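Coatomer subunit delta (Saccharomyces cerevisiae, PDB 5FJZ) is a subunit of the COPI vesicle coat, here its mu-homology domain, and probably serves retrograde Golgi-to-ER transport of dilysine-tagged proteins. Local coordinates at residues A[138-143]-A[207-212]; A[154-159]-A[191-196]. One frame throughout, in Å; residues are numbered along the deposited sequence.

Contact 1 (A[138-143]-A[207-212])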
loop_
_atom_site.group_PDB
_atom_site.type_symbol
_atom_site.label_atom_id
_atom_site.label_comp_id
_atom_site.label_asym_id
_atom_site.label_seq_id
_atom_site.Cartn_x
_atom_site.Cartn_y
_atom_site.Cartn_z
ATOM N N PHE A 138 -11.111 32.148 6.551
ATOM C CA PHE A 138 -9.955 32.792 5.998
ATOM C C PHE A 138 -10.050 33.174 4.532
ATOM O O PHE A 138 -10.652 32.498 3.736
ATOM C CB PHE A 138 -8.723 31.912 6.243
ATOM C CG PHE A 138 -8.434 31.622 7.707
ATOM C CD1 PHE A 138 -9.085 30.604 8.353
ATOM C CD2 PHE A 138 -7.532 32.417 8.437
ATOM C CE1 PHE A 138 -8.879 30.341 9.695
ATOM C CE2 PHE A 138 -7.279 32.145 9.779
ATOM C CZ PHE A 138 -7.977 31.115 10.409
ATOM N N ASP A 139 -9.422 34.314 4.206
ATOM C CA ASP A 139 -9.284 34.813 2.882
ATOM C C ASP A 139 -7.902 34.315 2.405
ATOM O O ASP A 139 -6.851 34.624 2.978
ATOM C CB ASP A 139 -9.375 36.363 2.780
ATOM C CG ASP A 139 -10.729 36.929 3.173
ATOM O OD1 ASP A 139 -11.792 36.294 3.088
ATOM O OD2 ASP A 139 -10.767 38.091 3.580
ATOM N N VAL A 140 -7.934 33.416 1.434
ATOM C CA VAL A 140 -6.785 32.775 0.911
ATOM C C VAL A 140 -6.450 33.263 -0.438
ATOM O O VAL A 140 -7.340 33.404 -1.292
ATOM C CB VAL A 140 -7.031 31.242 0.791
ATOM C CG1 VAL A 140 -5.809 30.532 0.264
ATOM C CG2 VAL A 140 -7.427 30.660 2.155
ATOM N N ILE A 141 -5.156 33.424 -0.704
ATOM C CA ILE A 141 -4.676 33.677 -2.024
ATOM C C ILE A 141 -3.564 32.661 -2.342
ATOM O O ILE A 141 -2.576 32.534 -1.616
ATOM C CB ILE A 141 -4.087 35.142 -2.163
ATOM C CG1 ILE A 141 -5.167 36.177 -1.884
ATOM C CG2 ILE A 141 -3.434 35.329 -3.540
ATOM C CD1 ILE A 141 -4.727 37.651 -1.998
ATOM N N ILE A 142 -3.781 31.941 -3.406
ATOM C CA ILE A 142 -2.784 31.055 -3.946
ATOM C C ILE A 142 -2.246 31.703 -5.193
ATOM O O ILE A 142 -2.944 31.857 -6.227
ATOM C CB ILE A 142 -3.374 29.638 -4.321
ATOM C CG1 ILE A 142 -4.029 29.014 -3.118
ATOM C CG2 ILE A 142 -2.190 28.755 -4.792
ATOM C CD1 ILE A 142 -4.837 27.721 -3.398
ATOM N N GLU A 143 -0.950 31.933 -5.174
ATOM C CA GLU A 143 -0.266 32.445 -6.340
ATOM C C GLU A 143 0.578 31.420 -6.983
ATOM O O GLU A 143 1.246 30.682 -6.353
ATOM C CB GLU A 143 0.655 33.604 -5.935
ATOM C CG GLU A 143 -0.197 34.837 -5.712
ATOM C CD GLU A 143 0.577 36.000 -5.191
ATOM O OE1 GLU A 143 1.631 35.775 -4.525
ATOM O OE2 GLU A 143 0.109 37.134 -5.477
ATOM N N PHE A 207 -9.997 33.058 -2.605
ATOM C CA PHE A 207 -11.286 32.618 -2.069
ATOM C C PHE A 207 -11.322 32.755 -0.606
ATOM O O PHE A 207 -10.274 32.904 0.047
ATOM C CB PHE A 207 -11.591 31.165 -2.537
ATOM C CG PHE A 207 -10.521 30.225 -2.169
ATOM C CD1 PHE A 207 -9.324 30.171 -2.901
ATOM C CD2 PHE A 207 -10.600 29.521 -1.048
ATOM C CE1 PHE A 207 -8.286 29.313 -2.508
ATOM C CE2 PHE A 207 -9.568 28.696 -0.637
ATOM C CZ PHE A 207 -8.410 28.572 -1.390
ATOM N N THR A 208 -12.537 32.652 -0.046
ATOM C CA THR A 208 -12.749 32.601 1.330
ATOM C C THR A 208 -13.367 31.259 1.722
ATOM O O THR A 208 -14.285 30.824 1.090
ATOM C CB THR A 208 -13.725 33.740 1.739
ATOM O OG1 THR A 208 -13.161 35.009 1.335
ATOM C CG2 THR A 208 -13.871 33.766 3.237
ATOM N N ILE A 209 -12.814 30.662 2.725
ATOM C CA ILE A 209 -13.197 29.332 3.163
ATOM C C ILE A 209 -13.172 29.290 4.659
ATOM O O ILE A 209 -12.301 29.869 5.306
ATOM C CB ILE A 209 -12.263 28.242 2.526
ATOM C CG1 ILE A 209 -12.812 26.831 2.784
ATOM C CG2 ILE A 209 -10.839 28.357 3.045
ATOM C CD1 ILE A 209 -12.118 25.756 1.891
ATOM N N GLU A 210 -14.133 28.566 5.255
ATOM C CA GLU A 210 -14.160 28.330 6.720
ATOM C C GLU A 210 -13.139 27.296 7.168
ATOM O O GLU A 210 -13.048 26.261 6.552
ATOM C CB GLU A 210 -15.517 27.790 7.170
ATOM C CG GLU A 210 -16.632 28.809 7.232
ATOM C CD GLU A 210 -17.890 28.230 7.864
ATOM O OE1 GLU A 210 -17.980 26.976 8.020
ATOM O OE2 GLU A 210 -18.785 29.034 8.209
ATOM N N ALA A 211 -12.417 27.580 8.249
ATOM C CA ALA A 211 -11.559 26.648 8.898
ATOM C C ALA A 211 -11.420 27.070 10.338
ATOM O O ALA A 211 -11.550 28.254 10.648
ATOM C CB ALA A 211 -10.171 26.668 8.231
ATOM N N PRO A 212 -11.072 26.120 11.230
ATOM C CA PRO A 212 -10.978 26.454 12.646
ATOM C C PRO A 212 -9.739 27.230 13.059
ATOM O O PRO A 212 -9.790 27.968 14.040
ATOM C CB PRO A 212 -11.017 25.078 13.342
ATOM C CG PRO A 212 -10.690 24.063 12.307
ATOM C CD PRO A 212 -11.060 24.673 10.986
#

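Contact 2 (A[154-159]-A[191-196])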
loop_
_atom_site.group_PDB
_atom_site.type_symbol
_atom_site.label_atom_id
_atom_site.label_comp_id
_atom_site.label_asym_id
_atom_site.label_seq_id
_atom_site.Cartn_x
_atom_site.Cartn_y
_atom_site.Cartn_z
ATOM N N ASP A 154 -7.642 22.821 -16.629
ATOM C CA ASP A 154 -8.339 22.130 -15.519
ATOM C C ASP A 154 -7.426 21.753 -14.384
ATOM O O ASP A 154 -7.389 20.580 -13.919
ATOM C CB ASP A 154 -9.080 20.865 -16.072
ATOM C CG ASP A 154 -10.194 21.227 -17.072
ATOM O OD1 ASP A 154 -10.723 22.348 -17.028
ATOM O OD2 ASP A 154 -10.556 20.380 -17.901
ATOM N N VAL A 155 -6.749 22.740 -13.825
ATOM C CA VAL A 155 -5.888 22.598 -12.636
ATOM C C VAL A 155 -6.728 22.717 -11.346
ATOM O O VAL A 155 -7.576 23.589 -11.214
ATOM C CB VAL A 155 -4.850 23.684 -12.657
ATOM C CG1 VAL A 155 -3.883 23.626 -11.469
ATOM C CG2 VAL A 155 -4.095 23.651 -13.977
ATOM N N ILE A 156 -6.531 21.790 -10.444
ATOM C CA ILE A 156 -7.344 21.634 -9.267
ATOM C C ILE A 156 -6.536 21.870 -8.008
ATOM O O ILE A 156 -5.464 21.256 -7.768
ATOM C CB ILE A 156 -8.042 20.274 -9.257
ATOM C CG1 ILE A 156 -8.968 20.230 -10.486
ATOM C CG2 ILE A 156 -8.899 20.154 -8.013
ATOM C CD1 ILE A 156 -9.673 18.913 -10.680
ATOM N N PHE A 157 -7.012 22.815 -7.209
ATOM C CA PHE A 157 -6.452 23.055 -5.865
ATOM C C PHE A 157 -7.341 22.488 -4.767
ATOM O O PHE A 157 -8.579 22.707 -4.793
ATOM C CB PHE A 157 -6.283 24.585 -5.661
ATOM C CG PHE A 157 -5.430 25.229 -6.707
ATOM C CD1 PHE A 157 -6.014 25.621 -7.936
ATOM C CD2 PHE A 157 -4.122 25.494 -6.475
ATOM C CE1 PHE A 157 -5.219 26.170 -8.939
ATOM C CE2 PHE A 157 -3.311 26.040 -7.445
ATOM C CZ PHE A 157 -3.885 26.416 -8.667
ATOM N N THR A 158 -6.757 21.743 -3.857
ATOM C CA THR A 158 -7.525 21.071 -2.783
ATOM C C THR A 158 -7.054 21.592 -1.433
ATOM O O THR A 158 -5.891 21.627 -1.127
ATOM C CB THR A 158 -7.472 19.513 -2.880
ATOM O OG1 THR A 158 -8.029 19.222 -4.151
ATOM C CG2 THR A 158 -8.290 18.886 -1.753
ATOM N N ILE A 159 -8.016 22.011 -0.630
ATOM C CA ILE A 159 -7.847 22.475 0.688
ATOM C C ILE A 159 -8.461 21.443 1.606
ATOM O O ILE A 159 -9.647 21.097 1.443
ATOM C CB ILE A 159 -8.597 23.857 0.947
ATOM C CG1 ILE A 159 -8.312 24.824 -0.172
ATOM C CG2 ILE A 159 -8.162 24.394 2.299
ATOM C CD1 ILE A 159 -6.832 25.114 -0.388
ATOM N N SER A 191 -12.266 21.138 -3.201
ATOM C CA SER A 191 -11.495 21.262 -4.422
ATOM C C SER A 191 -12.053 22.363 -5.315
ATOM O O SER A 191 -13.273 22.432 -5.584
ATOM C CB SER A 191 -11.432 19.977 -5.232
ATOM O OG SER A 191 -10.704 18.983 -4.501
ATOM N N ILE A 192 -11.146 23.179 -5.815
ATOM C CA ILE A 192 -11.465 24.323 -6.709
ATOM C C ILE A 192 -10.692 24.165 -7.969
ATOM O O ILE A 192 -9.465 24.024 -7.960
ATOM C CB ILE A 192 -11.115 25.731 -6.078
ATOM C CG1 ILE A 192 -11.859 25.892 -4.779
ATOM C CG2 ILE A 192 -11.459 26.801 -7.140
ATOM C CD1 ILE A 192 -11.318 27.020 -3.866
ATOM N N LYS A 193 -11.377 24.246 -9.088
ATOM C CA LYS A 193 -10.753 24.104 -10.347
ATOM C C LYS A 193 -10.632 25.387 -11.036
ATOM O O LYS A 193 -11.586 26.155 -11.084
ATOM C CB LYS A 193 -11.606 23.216 -11.225
ATOM C CG LYS A 193 -11.144 23.008 -12.657
ATOM C CD LYS A 193 -11.653 21.674 -13.253
ATOM C CE LYS A 193 -12.731 21.869 -14.278
ATOM N NZ LYS A 193 -13.918 22.593 -13.799
ATOM N N ILE A 194 -9.509 25.569 -11.693
ATOM C CA ILE A 194 -9.300 26.671 -12.597
ATOM C C ILE A 194 -9.225 26.138 -14.025
ATOM O O ILE A 194 -8.592 25.100 -14.293
ATOM C CB ILE A 194 -8.051 27.480 -12.156
ATOM C CG1 ILE A 194 -8.559 28.719 -11.448
ATOM C CG2 ILE A 194 -7.166 27.951 -13.287
ATOM C CD1 ILE A 194 -7.524 29.233 -10.490
ATOM N N SER A 195 -9.859 26.833 -14.945
ATOM C CA SER A 195 -9.944 26.367 -16.332
ATOM C C SER A 195 -8.638 26.272 -17.071
ATOM O O SER A 195 -8.386 25.281 -17.753
ATOM C CB SER A 195 -10.903 27.279 -17.120
ATOM O OG SER A 195 -11.737 26.479 -17.916
ATOM N N LYS A 196 -7.773 27.281 -16.904
ATOM C CA LYS A 196 -6.491 27.340 -17.565
ATOM C C LYS A 196 -5.433 28.077 -16.758
ATOM O O LYS A 196 -5.739 29.088 -16.099
ATOM C CB LYS A 196 -6.589 28.156 -18.880
ATOM C CG LYS A 196 -7.468 27.537 -19.967
ATOM C CD LYS A 196 -7.648 28.533 -21.109
ATOM C CE LYS A 196 -8.954 28.326 -21.869
ATOM N NZ LYS A 196 -8.909 27.122 -22.750
HETATM O O HOH W 1 -12.657 24.324 -16.296
#

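Contact 1 (A[138-143]-A[207-212])
An antiparallel pair of strands in the smaller sheet of the mu-homology domain joins Phe138, Asp139 and Val140 to Phe207, Thr208 and Ile209. Phe138 with Ile209 and Val140 with Phe207 are hydrogen-bonded pairs. Val140 N gives a bond of 2.8 Å to Phe207 O, nearly straight at the hydrogen (168°). Asp139 and Thr208 form the non-hydrogen-bonded pair between them, and their side chains lie next to each other. Thr208 OG1 donates to Asp139 OD1 at 2.6 Å. It meets that oxygen on its anti side, 33° out of the carboxylate plane. The same hydroxyl also bonds Asn170 ND2.

Phe138, Val140, Phe207 and Ile209 put apolar side chains on the other face. Phe207 has CG between its backbone N and carbonyl carbon (chi1 56°), which lays the ring alongside Val140. Val140 CB sits over one ring face, 4.0 Å from the centroid, in a CH-pi contact. Ile142 CD1 comes in at the ring edge, 3.9 Å from Phe207 CE1. At the far end the Phe138 ring reaches past the strand pair, and its CE1 is 3.5 Å from Ala211 O, near the ring plane. The pair is therefore two-faced: a hydroxyl held by both a carboxylate and an amide on the Asp139 side, and on the Val140 side a buried aromatic ring fixed by aliphatic groups at face and edge.

Contact 2 (A[154-159]-A[191-196])
Thr158 OG1 and Ser191 OG lie 2.7 Å apart in a hydrogen bond that either hydroxyl could donate. They belong to a non-hydrogen-bonded pair of the antiparallel strands 155-159 and 190-194. Beside them Ile156 CG2 packs on Ser191 CB at 3.8 Å. On the opposite face the Phe157 ring has Ile192 O at its edge, and Phe157 and Ile192 both pack on Leu205.

The ladder ends in a G1 beta bulge, with Asp154 and Val155 both facing Ile194. Asp154 has a left-handed backbone (phi 52°). Its N bonds Ser195 O at 2.8 Å from above the carbonyl plane, while the Val155 N bond to Ile194 O is weak. A water joins the side chains at this corner, 2.9 Å from Asp154 OD1 and 2.8 Å from Ser195 OG.

Lys193 sets CG anti to its backbone N (chi1 176°), and its chain then runs alongside Asp154. Its CE is 3.4 Å from Asp154 OD1, but NZ stays beyond salt-bridge range of that oxygen and pairs with Glu180. With an alanine here the salt bridge to Glu180 would be gone, which would probably leave that carboxylate without this ammonium group and the side of Asp154 without its aliphatic cover.

The chemistry is graded along the pair: a hydroxyl bond at one end, regular backbone bonds in the middle, and a hydrated, charged corner where the ladder stops. At 4.5 Å from Asp154 OD1, Lys193 NZ would at most favour the charged carboxylate weakly, and its firm partner is Glu180.

In the fold
From the N terminus, the chain first enters contact 1 with strand 137-146, in the four-stranded sheet. It turns a corner at Asp154 and crosses into the larger mixed sheet as strand 155-159. Contact 2 closes the loop that ends when strand 190-194 returns. A second corner at Ser195 leads back to the four-stranded sheet, where strand 202-210 completes contact 1. Contact 2 is thus nested inside the loop of contact 1. The apolar faces of the two contacts pack on each other: Phe207 CG is 3.7 Å from Ile192 CD1, and Ile142 meets Phe157. Together they tie the two sheets face to face, as in a beta sandwich.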